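Local coordinates for protein alanine racemase (Corynebacterium glutamicum, PDB 2DY3) that carries covalently bound pyridoxal-5'-phosphate at the mouth of the TIM-barrel-like domain typical of the alanine racemase family, at residues P26-A31 / C191-V196; V32-A37 / L78-T83; G154-L159 / M212-L217; A201-S206 / L222-G227. All coordinates share one frame; numbering follows the deposited sequence.

Contact 1 (P26-A31 / C191-V196); sequences PAKLMA and CPVNHV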
loop_
_atom_site.group_PDB
_atom_site.type_symbol
_atom_site.label_atom_id
_atom_site.label_comp_id
_atom_site.label_asym_id
_atom_site.label_seq_id
_atom_site.Cartn_x
_atom_site.Cartn_y
_atom_site.Cartn_z
ATOM N N PRO B 26 -26.534 19.577 17.412
ATOM C CA PRO B 26 -27.685 19.452 16.512
ATOM C C PRO B 26 -27.303 19.130 15.063
ATOM O O PRO B 26 -28.134 18.659 14.284
ATOM C CB PRO B 26 -28.360 20.813 16.640
ATOM C CG PRO B 26 -27.174 21.732 16.752
ATOM C CD PRO B 26 -26.270 20.992 17.733
ATOM N N ALA B 27 -26.047 19.386 14.709
ATOM C CA ALA B 27 -25.568 19.120 13.353
ATOM C C ALA B 27 -25.456 17.624 13.100
ATOM O O ALA B 27 -25.145 16.854 14.008
ATOM C CB ALA B 27 -24.212 19.786 13.137
ATOM N N LYS B 28 -25.712 17.209 11.865
ATOM C CA LYS B 28 -25.616 15.795 11.519
ATOM C C LYS B 28 -24.149 15.391 11.437
ATOM O O LYS B 28 -23.291 16.212 11.125
ATOM C CB LYS B 28 -26.322 15.527 10.190
ATOM C CG LYS B 28 -27.822 15.781 10.251
ATOM C CD LYS B 28 -28.496 15.551 8.909
ATOM C CE LYS B 28 -30.003 15.769 9.015
ATOM N NZ LYS B 28 -30.707 15.548 7.719
ATOM N N LEU B 29 -23.871 14.123 11.722
ATOM C CA LEU B 29 -22.509 13.608 11.702
ATOM C C LEU B 29 -22.255 12.669 10.528
ATOM O O LEU B 29 -22.748 11.549 10.518
ATOM C CB LEU B 29 -22.222 12.845 13.000
ATOM C CG LEU B 29 -20.856 12.904 13.697
ATOM C CD1 LEU B 29 -20.674 11.612 14.476
ATOM C CD2 LEU B 29 -19.720 13.087 12.713
ATOM N N MET B 30 -21.492 13.131 9.540
ATOM C CA MET B 30 -21.142 12.292 8.395
ATOM C C MET B 30 -19.747 11.753 8.660
ATOM O O MET B 30 -18.804 12.522 8.821
ATOM C CB MET B 30 -21.117 13.091 7.089
ATOM C CG MET B 30 -20.682 12.249 5.883
ATOM S SD MET B 30 -20.642 13.158 4.316
ATOM C CE MET B 30 -22.324 12.816 3.724
ATOM N N ALA B 31 -19.619 10.436 8.709
ATOM C CA ALA B 31 -18.322 9.819 8.960
ATOM C C ALA B 31 -17.590 9.545 7.650
ATOM O O ALA B 31 -18.075 8.794 6.803
ATOM C CB ALA B 31 -18.505 8.514 9.737
ATOM N N CYS B 191 -31.244 23.534 -0.876
ATOM C CA CYS B 191 -29.951 23.173 -0.291
ATOM C C CYS B 191 -30.098 23.070 1.228
ATOM O O CYS B 191 -29.415 23.763 1.979
ATOM C CB CYS B 191 -28.889 24.223 -0.637
ATOM S SG CYS B 191 -28.445 24.305 -2.389
ATOM N N PRO B 192 -30.990 22.182 1.694
ATOM C CA PRO B 192 -31.311 21.912 3.101
ATOM C C PRO B 192 -30.144 21.522 4.000
ATOM O O PRO B 192 -30.059 21.962 5.149
ATOM C CB PRO B 192 -32.329 20.773 3.014
ATOM C CG PRO B 192 -32.917 20.927 1.664
ATOM C CD PRO B 192 -31.751 21.285 0.812
ATOM N N VAL B 193 -29.250 20.683 3.483
ATOM C CA VAL B 193 -28.127 20.213 4.280
ATOM C C VAL B 193 -26.783 20.503 3.630
ATOM O O VAL B 193 -26.432 19.922 2.601
ATOM C CB VAL B 193 -28.267 18.696 4.541
ATOM C CG1 VAL B 193 -27.148 18.206 5.440
ATOM C CG2 VAL B 193 -29.627 18.418 5.174
ATOM N N ASN B 194 -26.030 21.408 4.245
ATOM C CA ASN B 194 -24.735 21.796 3.718
ATOM C C ASN B 194 -23.637 21.475 4.722
ATOM O O ASN B 194 -23.892 21.364 5.921
ATOM C CB ASN B 194 -24.734 23.291 3.388
ATOM C CG ASN B 194 -25.896 23.693 2.487
ATOM O OD1 ASN B 194 -26.045 23.172 1.381
ATOM N ND2 ASN B 194 -26.725 24.627 2.960
ATOM N N HIS B 195 -22.416 21.320 4.220
ATOM C CA HIS B 195 -21.275 21.004 5.068
ATOM C C HIS B 195 -19.936 21.432 4.479
ATOM O O HIS B 195 -19.761 21.469 3.268
ATOM C CB HIS B 195 -21.259 19.506 5.382
ATOM C CG HIS B 195 -21.577 18.627 4.211
ATOM N ND1 HIS B 195 -20.607 17.949 3.503
ATOM C CD2 HIS B 195 -22.762 18.271 3.659
ATOM C CE1 HIS B 195 -21.180 17.208 2.571
ATOM N NE2 HIS B 195 -22.488 17.385 2.645
ATOM N N VAL B 196 -18.999 21.769 5.359
ATOM C CA VAL B 196 -17.667 22.196 4.952
ATOM C C VAL B 196 -16.590 21.675 5.903
ATOM O O VAL B 196 -15.433 21.554 5.528
ATOM C CB VAL B 196 -17.556 23.742 4.928
ATOM C CG1 VAL B 196 -18.585 24.334 3.971
ATOM C CG2 VAL B 196 -17.753 24.301 6.337
#
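Lys-28 begins the contact where strand 28-32 starts, sending its long side chain across to Val-193. Its CG stands beside the backbone N (chi1 -65°), and beyond it the chain is fully extended. The ammonium end therefore arrives alone: NZ stops 4.0 Å from CG2 of Val-193, the methyl beside that residue's own backbone N, and the two side chains cross at about a right angle. Between the two touching residues of this strand, Leu-29 packs on Phe-219, its N bonded to Asp-55. Met-30 again turns toward the 191-196 segment. Its first two torsions are both close to 180°, which carries the sulfur out to the His-195 ring. SD lies 4.4 Å from CE1 of His-195 and 5.0 Å from the ring centroid, 33° off the normal, an oblique Met-aromatic contact. Phe-156 also meets this imidazole, the two ring planes nearly parallel.

Between the two segments runs strand 212-213, and Met-212 touches all four side chains, so the contact bridges over it. The loop that supplies Val-193 and His-195 also binds strand 150-156, through Asn-194 OD1 and Met-155 N, and so spans the seam between the two outer strands of the parallel sheet. No hydrogen bond joins the segments directly; the contact grades from an exposed lysine tip on aliphatic carbon to a buried sulfur-imidazole pair, and dispersion is probably its main attraction.

Contact 2 (V32-A37 / L78-T83); sequences VVKANA and LCWIWT. With PLP (pyridoxal-5'-phosphate), chain F.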
loop_
_atom_site.group_PDB
_atom_site.type_symbol
_atom_site.label_atom_id
_atom_site.label_comp_id
_atom_site.label_asym_id
_atom_site.label_seq_id
_atom_site.Cartn_x
_atom_site.Cartn_y
_atom_site.Cartn_z
ATOM N N VAL B 32 -16.420 10.150 7.479
ATOM C CA VAL B 32 -15.662 9.925 6.253
ATOM C C VAL B 32 -14.844 8.650 6.392
ATOM O O VAL B 32 -13.875 8.601 7.147
ATOM C CB VAL B 32 -14.732 11.119 5.933
ATOM C CG1 VAL B 32 -13.904 10.817 4.686
ATOM C CG2 VAL B 32 -15.564 12.370 5.715
ATOM N N VAL B 33 -15.238 7.617 5.655
ATOM C CA VAL B 33 -14.543 6.340 5.720
ATOM C C VAL B 33 -13.966 5.856 4.402
ATOM O O VAL B 33 -13.901 4.654 4.146
ATOM C CB VAL B 33 -15.457 5.239 6.309
ATOM C CG1 VAL B 33 -15.887 5.636 7.704
ATOM C CG2 VAL B 33 -16.674 5.017 5.413
ATOM N N LYS B 34 -13.535 6.802 3.572
ATOM C CA LYS B 34 -12.920 6.481 2.285
ATOM C C LYS B 34 -11.592 5.740 2.542
ATOM O O LYS B 34 -11.131 5.640 3.686
ATOM C CB LYS B 34 -12.646 7.777 1.510
ATOM C CG LYS B 34 -11.563 8.645 2.152
ATOM C CD LYS B 34 -11.678 10.133 1.804
ATOM C CE LYS B 34 -10.395 10.815 2.238
ATOM N NZ LYS B 34 -10.285 12.304 2.317
ATOM N N ALA B 35 -10.982 5.221 1.481
ATOM C CA ALA B 35 -9.710 4.504 1.599
ATOM C C ALA B 35 -9.802 3.338 2.585
ATOM O O ALA B 35 -8.871 3.077 3.349
ATOM C CB ALA B 35 -8.617 5.471 2.037
ATOM N N ASN B 36 -10.931 2.639 2.558
ATOM C CA ASN B 36 -11.158 1.506 3.447
ATOM C C ASN B 36 -11.057 1.945 4.902
ATOM O O ASN B 36 -10.344 1.340 5.703
ATOM C CB ASN B 36 -10.150 0.389 3.156
ATOM C CG ASN B 36 -10.488 -0.904 3.874
ATOM O OD1 ASN B 36 -11.634 -1.130 4.262
ATOM N ND2 ASN B 36 -9.495 -1.767 4.040
ATOM N N ALA B 37 -11.782 3.009 5.230
ATOM C CA ALA B 37 -11.792 3.543 6.581
ATOM C C ALA B 37 -10.377 3.929 6.994
ATOM O O ALA B 37 -9.908 3.554 8.064
ATOM C CB ALA B 37 -12.375 2.508 7.543
ATOM N N LEU B 78 -22.538 9.608 0.770
ATOM C CA LEU B 78 -22.107 10.573 -0.245
ATOM C C LEU B 78 -20.792 10.146 -0.899
ATOM O O LEU B 78 -19.852 9.731 -0.226
ATOM C CB LEU B 78 -21.939 11.961 0.375
ATOM C CG LEU B 78 -21.438 13.088 -0.539
ATOM C CD1 LEU B 78 -22.391 13.327 -1.710
ATOM C CD2 LEU B 78 -21.298 14.353 0.286
ATOM N N CYS B 79 -20.740 10.263 -2.221
ATOM C CA CYS B 79 -19.571 9.895 -3.015
ATOM C C CYS B 79 -19.156 11.130 -3.835
ATOM O O CYS B 79 -19.990 11.761 -4.479
ATOM C CB CYS B 79 -19.973 8.697 -3.900
ATOM S SG CYS B 79 -19.169 8.494 -5.472
ATOM N N TRP B 80 -17.877 11.492 -3.814
ATOM C CA TRP B 80 -17.470 12.683 -4.558
ATOM C C TRP B 80 -16.414 12.558 -5.657
ATOM O O TRP B 80 -16.019 13.566 -6.242
ATOM C CB TRP B 80 -17.073 13.801 -3.577
ATOM C CG TRP B 80 -16.112 13.377 -2.518
ATOM C CD1 TRP B 80 -14.771 13.179 -2.657
ATOM C CD2 TRP B 80 -16.429 13.047 -1.161
ATOM N NE1 TRP B 80 -14.232 12.741 -1.471
ATOM C CE2 TRP B 80 -15.230 12.650 -0.537
ATOM C CE3 TRP B 80 -17.613 13.044 -0.414
ATOM C CZ2 TRP B 80 -15.179 12.253 0.796
ATOM C CZ3 TRP B 80 -17.560 12.649 0.911
ATOM C CH2 TRP B 80 -16.353 12.258 1.503
ATOM N N ILE B 81 -15.958 11.345 -5.949
ATOM C CA ILE B 81 -14.974 11.163 -7.015
ATOM C C ILE B 81 -15.446 10.087 -7.985
ATOM O O ILE B 81 -15.297 8.891 -7.736
ATOM C CB ILE B 81 -13.574 10.773 -6.470
ATOM C CG1 ILE B 81 -13.014 11.902 -5.602
ATOM C CG2 ILE B 81 -12.619 10.543 -7.623
ATOM C CD1 ILE B 81 -11.617 11.629 -5.059
ATOM N N TRP B 82 -16.032 10.535 -9.090
ATOM C CA TRP B 82 -16.543 9.652 -10.131
ATOM C C TRP B 82 -16.601 10.462 -11.415
ATOM O O TRP B 82 -16.444 11.679 -11.382
ATOM C CB TRP B 82 -17.960 9.174 -9.790
ATOM C CG TRP B 82 -18.958 10.296 -9.600
ATOM C CD1 TRP B 82 -19.101 11.085 -8.494
ATOM C CD2 TRP B 82 -19.956 10.739 -10.537
ATOM N NE1 TRP B 82 -20.125 11.985 -8.680
ATOM C CE2 TRP B 82 -20.666 11.794 -9.924
ATOM C CE3 TRP B 82 -20.318 10.345 -11.830
ATOM C CZ2 TRP B 82 -21.720 12.463 -10.563
ATOM C CZ3 TRP B 82 -21.360 11.008 -12.463
ATOM C CH2 TRP B 82 -22.049 12.056 -11.828
ATOM N N THR B 83 -16.809 9.786 -12.540
ATOM C CA THR B 83 -16.920 10.461 -13.826
ATOM C C THR B 83 -18.132 9.887 -14.530
ATOM O O THR B 83 -18.530 8.756 -14.274
ATOM C CB THR B 83 -15.679 10.241 -14.724
ATOM O OG1 THR B 83 -15.550 8.844 -15.024
ATOM C CG2 THR B 83 -14.413 10.750 -14.025
HETATM N N1 PLP F . -14.290 15.636 3.125
HETATM C C2 PLP F . -13.693 15.315 1.902
HETATM C C2A PLP F . -14.291 15.859 0.615
HETATM C C3 PLP F . -12.539 14.495 1.899
HETATM O O3 PLP F . -11.930 14.171 0.704
HETATM C C4 PLP F . -12.014 14.007 3.136
HETATM C C4A PLP F . -10.733 13.136 3.199
HETATM C C5 PLP F . -12.660 14.382 4.366
HETATM C C6 PLP F . -13.788 15.184 4.335
HETATM C C5A PLP F . -12.162 13.940 5.709
HETATM O O4P PLP F . -11.150 14.817 6.188
HETATM P P PLP F . -10.358 14.681 7.597
HETATM O O1P PLP F . -9.770 13.348 7.679
HETATM O O2P PLP F . -9.360 15.744 7.480
HETATM O O3P PLP F . -11.415 14.910 8.607
#
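Trp-80 presents the rim of its indole to two side chains of the 32-37 segment. Near the ring plane, CH2 of Trp-80 meets CG1 of Val-32 at 4.3 Å, and CZ2 of Trp-80 meets CD of Lys-34 at 4.2 Å. The same three residues hold pyridoxal-5'-phosphate. Lys-34 is joined to it covalently, NZ to C4A at 1.3 Å, a length consistent with an imine. The two methyls of Val-32 lie against one face of the pyridine ring, toward its C5-C6 side, CG2 coming within 3.6 Å of PLP C6, and Trp-80 CZ2 reaches the same face farther round, 3.6 Å from PLP C2. The ligand's methyl C2A in turn rests over one face of the indole.

These residues lie at or just beyond the C-terminal ends of two parallel strands, 28-32 and 76-81, the end of a TIM-type barrel where ligands are bound. Strand 56-59 runs between them, pairing with Leu-78 on one side and Val-33 on the other.

Torsions set the two long groups. CG of Lys-34 sits between the backbone N and the carbonyl carbon (chi1 68°), and the chain then runs extended to its bond with C4A. Trp-80 has a similar first torsion (chi1 50°), and with chi2 near 77° its six-membered ring is turned to Val-32 and the ligand. Farther out, Val-32 O is bonded by Tyr-220 OH, Ala-35 N by Glu-64, and Asp-305 of the second subunit packs on Lys-34.

Contact 3 (G154-L159 / M212-L217); sequences GMFTHL and MVRPGL. With PLP (pyridoxal-5'-phosphate), chain F.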
loop_
_atom_site.group_PDB
_atom_site.type_symbol
_atom_site.label_atom_id
_atom_site.label_comp_id
_atom_site.label_asym_id
_atom_site.label_seq_id
_atom_site.Cartn_x
_atom_site.Cartn_y
_atom_site.Cartn_z
ATOM N N GLY B 154 -28.183 19.621 -0.958
ATOM C CA GLY B 154 -27.362 20.694 -0.422
ATOM C C GLY B 154 -26.068 20.848 -1.200
ATOM O O GLY B 154 -25.931 20.319 -2.307
ATOM N N MET B 155 -25.124 21.593 -0.632
ATOM C CA MET B 155 -23.818 21.792 -1.254
ATOM C C MET B 155 -22.735 21.725 -0.183
ATOM O O MET B 155 -23.002 21.860 1.015
ATOM C CB MET B 155 -23.742 23.133 -2.002
ATOM C CG MET B 155 -24.093 24.366 -1.186
ATOM S SD MET B 155 -23.664 25.886 -2.076
ATOM C CE MET B 155 -24.816 25.842 -3.421
ATOM N N PHE B 156 -21.507 21.498 -0.617
ATOM C CA PHE B 156 -20.407 21.399 0.317
ATOM C C PHE B 156 -19.131 21.828 -0.375
ATOM O O PHE B 156 -19.058 21.859 -1.601
ATOM C CB PHE B 156 -20.252 19.951 0.806
ATOM C CG PHE B 156 -19.788 18.997 -0.262
ATOM C CD1 PHE B 156 -20.617 18.651 -1.314
ATOM C CD2 PHE B 156 -18.514 18.459 -0.218
ATOM C CE1 PHE B 156 -20.183 17.780 -2.303
ATOM C CE2 PHE B 156 -18.074 17.594 -1.201
ATOM C CZ PHE B 156 -18.910 17.253 -2.246
ATOM N N THR B 157 -18.134 22.181 0.420
ATOM C CA THR B 157 -16.851 22.556 -0.123
ATOM C C THR B 157 -15.852 21.898 0.807
ATOM O O THR B 157 -16.172 21.557 1.946
ATOM C CB THR B 157 -16.648 24.086 -0.155
ATOM O OG1 THR B 157 -15.619 24.404 -1.102
ATOM C CG2 THR B 157 -16.246 24.609 1.221
ATOM N N HIS B 158 -14.647 21.683 0.319
ATOM C CA HIS B 158 -13.662 21.044 1.151
ATOM C C HIS B 158 -12.645 22.083 1.555
ATOM O O HIS B 158 -11.818 22.501 0.749
ATOM C CB HIS B 158 -13.001 19.903 0.380
ATOM C CG HIS B 158 -12.104 19.042 1.213
ATOM N ND1 HIS B 158 -12.458 18.587 2.466
ATOM C CD2 HIS B 158 -10.880 18.522 0.956
ATOM C CE1 HIS B 158 -11.490 17.823 2.943
ATOM N NE2 HIS B 158 -10.523 17.766 2.046
ATOM N N LEU B 159 -12.737 22.554 2.789
ATOM C CA LEU B 159 -11.754 23.518 3.230
ATOM C C LEU B 159 -10.444 22.800 3.047
ATOM O O LEU B 159 -10.100 21.980 3.893
ATOM C CB LEU B 159 -11.882 23.826 4.717
ATOM C CG LEU B 159 -12.960 24.796 5.149
ATOM C CD1 LEU B 159 -12.848 25.990 4.234
ATOM C CD2 LEU B 159 -14.337 24.175 5.063
ATOM N N MET B 212 -24.360 19.955 8.791
ATOM C CA MET B 212 -23.628 18.703 8.880
ATOM C C MET B 212 -22.123 18.931 8.850
ATOM O O MET B 212 -21.643 19.874 8.223
ATOM C CB MET B 212 -24.047 17.790 7.717
ATOM C CG MET B 212 -23.490 16.360 7.743
ATOM S SD MET B 212 -24.139 15.350 6.365
ATOM C CE MET B 212 -25.416 14.439 7.177
ATOM N N VAL B 213 -21.395 18.067 9.552
ATOM C CA VAL B 213 -19.940 18.124 9.599
ATOM C C VAL B 213 -19.462 16.762 9.093
ATOM O O VAL B 213 -20.148 15.757 9.278
ATOM C CB VAL B 213 -19.429 18.365 11.043
ATOM C CG1 VAL B 213 -20.001 19.673 11.581
ATOM C CG2 VAL B 213 -19.829 17.206 11.948
ATOM N N ARG B 214 -18.303 16.720 8.442
ATOM C CA ARG B 214 -17.804 15.455 7.920
ATOM C C ARG B 214 -16.359 15.164 8.257
ATOM O O ARG B 214 -15.473 15.273 7.411
ATOM C CB ARG B 214 -17.994 15.378 6.401
ATOM C CG ARG B 214 -17.413 16.529 5.620
ATOM C CD ARG B 214 -17.341 16.191 4.132
ATOM N NE ARG B 214 -16.951 17.338 3.310
ATOM C CZ ARG B 214 -15.922 18.142 3.565
ATOM N NH1 ARG B 214 -15.156 17.951 4.633
ATOM N NH2 ARG B 214 -15.632 19.128 2.733
ATOM N N PRO B 215 -16.102 14.777 9.510
ATOM C CA PRO B 215 -14.733 14.473 9.908
ATOM C C PRO B 215 -14.375 13.029 9.581
ATOM O O PRO B 215 -15.238 12.145 9.567
ATOM C CB PRO B 215 -14.747 14.742 11.408
ATOM C CG PRO B 215 -16.125 14.316 11.805
ATOM C CD PRO B 215 -17.002 14.830 10.678
ATOM N N GLY B 216 -13.101 12.804 9.294
ATOM C CA GLY B 216 -12.645 11.461 9.009
ATOM C C GLY B 216 -11.623 11.074 10.062
ATOM O O GLY B 216 -11.890 10.265 10.955
ATOM N N LEU B 217 -10.451 11.690 9.946
ATOM C CA LEU B 217 -9.310 11.465 10.828
ATOM C C LEU B 217 -9.653 11.263 12.312
ATOM O O LEU B 217 -9.167 10.324 12.936
ATOM C CB LEU B 217 -8.336 12.636 10.658
ATOM C CG LEU B 217 -6.869 12.537 11.084
ATOM C CD1 LEU B 217 -6.805 12.617 12.559
ATOM C CD2 LEU B 217 -6.216 11.258 10.574
HETATM N N1 PLP F . -14.290 15.636 3.125
HETATM C C2 PLP F . -13.693 15.315 1.902
HETATM C C2A PLP F . -14.291 15.859 0.615
HETATM C C3 PLP F . -12.539 14.495 1.899
HETATM O O3 PLP F . -11.930 14.171 0.704
HETATM C C4 PLP F . -12.014 14.007 3.136
HETATM C C4A PLP F . -10.733 13.136 3.199
HETATM C C5 PLP F . -12.660 14.382 4.366
HETATM C C6 PLP F . -13.788 15.184 4.335
HETATM C C5A PLP F . -12.162 13.940 5.709
HETATM O O4P PLP F . -11.150 14.817 6.188
HETATM P P PLP F . -10.358 14.681 7.597
HETATM O O1P PLP F . -9.770 13.348 7.679
HETATM O O2P PLP F . -9.360 15.744 7.480
HETATM O O3P PLP F . -11.415 14.910 8.607
HETATM O O HOH W 1 -13.070 20.744 4.629
#
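Arg-214 reaches across to the backbone at Thr-157 and His-158 while laying one face of its guanidinium against the pyridine nitrogen of pyridoxal-5'-phosphate. NH1 of Arg-214 is 2.9 Å from PLP N1, yet N1 lies over the guanidinium face rather than at its edge. The edge serves the 154-159 segment: NH2 comes close to Thr-157 O, though at a poor angle for a hydrogen bond, and stands 3.2 Å from His-158 CA. A chain extended from CG to NE takes the group that far.

Two rings frame it. Phe-156 crosses at about a right angle, its plane 89° from the guanidinium, with CD2 of Phe-156 4.0 Å from NE of Arg-214. His-158 has its ND1 3.2 Å from NH2 of Arg-214, and one face of its imidazole covers the ligand, CE1 lying 3.5 Å from PLP C2. A water that donates to Leu-159 O also accepts a weak bond from NH1 of Arg-214, linking the two segments.

Past the arginine the backbone turns to the phosphate. Gly-216 N donates to O3P at 2.8 Å and Leu-217 N to O1P at 2.9 Å, both nearly straight, while Ser-199 N also binds the ligand. An arginine facing the pyridine nitrogen is a hallmark of alanine racemases; it probably disfavours protonation of N1. With backbone amides gripping the phosphate, it marks the pyridoxal-5'-phosphate site of this barrel fold.

Contact 4 (A201-S206 / L222-G227); sequences AFLTRS and LEPVAG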
loop_
_atom_site.group_PDB
_atom_site.type_symbol
_atom_site.label_atom_id
_atom_site.label_comp_id
_atom_site.label_asym_id
_atom_site.label_seq_id
_atom_site.Cartn_x
_atom_site.Cartn_y
_atom_site.Cartn_z
ATOM N N ALA B 201 -11.130 21.641 10.927
ATOM C CA ALA B 201 -12.102 22.720 11.059
ATOM C C ALA B 201 -13.148 22.399 12.129
ATOM O O ALA B 201 -13.476 23.248 12.958
ATOM C CB ALA B 201 -12.786 22.974 9.716
ATOM N N PHE B 202 -13.662 21.173 12.107
ATOM C CA PHE B 202 -14.670 20.731 13.068
ATOM C C PHE B 202 -14.201 20.857 14.512
ATOM O O PHE B 202 -14.950 21.300 15.379
ATOM C CB PHE B 202 -15.056 19.274 12.791
ATOM C CG PHE B 202 -16.016 18.692 13.796
ATOM C CD1 PHE B 202 -17.252 19.280 14.021
ATOM C CD2 PHE B 202 -15.693 17.537 14.493
ATOM C CE1 PHE B 202 -18.151 18.725 14.924
ATOM C CE2 PHE B 202 -16.583 16.976 15.395
ATOM C CZ PHE B 202 -17.815 17.570 15.611
ATOM N N LEU B 203 -12.962 20.460 14.769
ATOM C CA LEU B 203 -12.418 20.517 16.117
ATOM C C LEU B 203 -11.948 21.909 16.529
ATOM O O LEU B 203 -11.302 22.052 17.564
ATOM C CB LEU B 203 -11.253 19.530 16.263
ATOM C CG LEU B 203 -11.533 18.030 16.096
ATOM C CD1 LEU B 203 -10.234 17.251 16.257
ATOM C CD2 LEU B 203 -12.560 17.568 17.123
ATOM N N THR B 204 -12.262 22.929 15.733
ATOM C CA THR B 204 -11.839 24.291 16.068
ATOM C C THR B 204 -12.747 25.416 15.571
ATOM O O THR B 204 -12.569 26.569 15.956
ATOM C CB THR B 204 -10.419 24.580 15.544
ATOM O OG1 THR B 204 -10.020 25.895 15.953
ATOM C CG2 THR B 204 -10.385 24.511 14.026
ATOM N N ARG B 205 -13.712 25.090 14.718
ATOM C CA ARG B 205 -14.623 26.099 14.178
ATOM C C ARG B 205 -16.076 25.658 14.332
ATOM O O ARG B 205 -16.691 25.171 13.379
ATOM C CB ARG B 205 -14.324 26.351 12.694
ATOM C CG ARG B 205 -12.990 27.022 12.419
ATOM C CD ARG B 205 -12.968 28.436 12.969
ATOM N NE ARG B 205 -13.870 29.334 12.252
ATOM C CZ ARG B 205 -13.609 29.876 11.066
ATOM N NH1 ARG B 205 -12.463 29.619 10.447
ATOM N NH2 ARG B 205 -14.491 30.686 10.499
ATOM N N SER B 206 -16.623 25.830 15.530
ATOM C CA SER B 206 -18.002 25.440 15.785
ATOM C C SER B 206 -18.953 26.344 15.015
ATOM O O SER B 206 -20.112 25.997 14.788
ATOM C CB SER B 206 -18.310 25.515 17.279
ATOM O OG SER B 206 -19.641 25.100 17.534
ATOM N N LEU B 222 -7.032 10.225 15.881
ATOM C CA LEU B 222 -5.841 11.034 15.642
ATOM C C LEU B 222 -6.184 12.523 15.618
ATOM O O LEU B 222 -7.229 12.911 15.112
ATOM C CB LEU B 222 -5.190 10.619 14.321
ATOM C CG LEU B 222 -4.864 9.131 14.137
ATOM C CD1 LEU B 222 -4.424 8.873 12.695
ATOM C CD2 LEU B 222 -3.776 8.713 15.114
ATOM N N GLU B 223 -5.301 13.348 16.176
ATOM C CA GLU B 223 -5.502 14.796 16.231
ATOM C C GLU B 223 -4.949 15.490 14.990
ATOM O O GLU B 223 -3.791 15.295 14.613
ATOM C CB GLU B 223 -4.831 15.384 17.477
ATOM C CG GLU B 223 -5.478 14.999 18.810
ATOM C CD GLU B 223 -6.876 15.580 18.983
ATOM O OE1 GLU B 223 -7.200 16.566 18.291
ATOM O OE2 GLU B 223 -7.646 15.060 19.819
ATOM N N PRO B 224 -5.783 16.308 14.337
ATOM C CA PRO B 224 -5.453 17.068 13.126
ATOM C C PRO B 224 -4.493 18.227 13.372
ATOM O O PRO B 224 -3.677 18.557 12.512
ATOM C CB PRO B 224 -6.817 17.566 12.643
ATOM C CG PRO B 224 -7.788 16.588 13.246
ATOM C CD PRO B 224 -7.224 16.386 14.619
ATOM N N VAL B 225 -4.597 18.846 14.542
ATOM C CA VAL B 225 -3.749 19.985 14.883
ATOM C C VAL B 225 -2.938 19.763 16.153
ATOM O O VAL B 225 -3.477 19.383 17.192
ATOM C CB VAL B 225 -4.596 21.258 15.058
ATOM C CG1 VAL B 225 -5.727 20.991 16.032
ATOM C CG2 VAL B 225 -3.725 22.401 15.556
ATOM N N ALA B 226 -1.637 20.008 16.060
ATOM C CA ALA B 226 -0.745 19.835 17.199
ATOM C C ALA B 226 -1.131 20.769 18.338
ATOM O O ALA B 226 -1.458 21.937 18.114
ATOM C CB ALA B 226 0.695 20.100 16.777
ATOM N N GLY B 227 -1.098 20.244 19.559
ATOM C CA GLY B 227 -1.425 21.053 20.718
ATOM C C GLY B 227 -2.867 21.011 21.185
ATOM O O GLY B 227 -3.193 21.594 22.217
#
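Leu-203 touches Pro-224 and Glu-223 through a single methyl, CD1. This carbon lies 3.5 Å from CD of Pro-224, meeting the proline ring along its CG-CD side. The leucine side chain crosses both partners at about a right angle. With CG beside the backbone N (chi1 -63°) and CD1 continuing the chain in an extended line (chi2 179°), that methyl is carried farthest from its own backbone toward the 222-227 loop.

Glu-223 starts the same way, its CG likewise beside the backbone N, but is bent at chi2 (-67°), which folds the carboxylate back. OE1 of Glu-223 thereby comes 3.7 Å from CD1 of Leu-203. That oxygen's polar need is met by His-230 ND1, outside the two segments; the other imidazole nitrogen of His-230 makes a weak hydrogen bond with Leu-203 O, so one histidine links both sides.

Leu-203 is the first residue to leave helical geometry after helix 199-202; just past the helix end, Thr-204 N and Arg-205 N both donate to Ala-201 O. Met-23 of helix 10-24 also packs on Leu-203, while Pro-224 rests on Ser-199, Pro-200 and Leu-217. The arrangement is a helix C-terminus packed against a connecting loop: helix 199-202, on the rim of the barrel, meets the link that leads from barrel strand 212-213 to strand 236-247 of the mixed sheet.

How the contacts relate
From the N terminus, contact 1 opens on the first barrel strand and closes only at residues 191-196, bringing strand 28-32 close to the loop before helix 199-202. Contact 2 starts directly after it and is nested within that long loop, joining the ends of strands 28-32 and 76-81. Contact 3 opens at 154-159, still inside the loop of contact 1, but closes beyond it at 212-217, so the two cross; Met-30 N and Val-213 O pair between them. Contact 4 opens at 201-206 and crosses contact 3 in turn, extending the chain of ties toward the second domain. Contacts 2 and 3, in series, meet around pyridoxal-5'-phosphate.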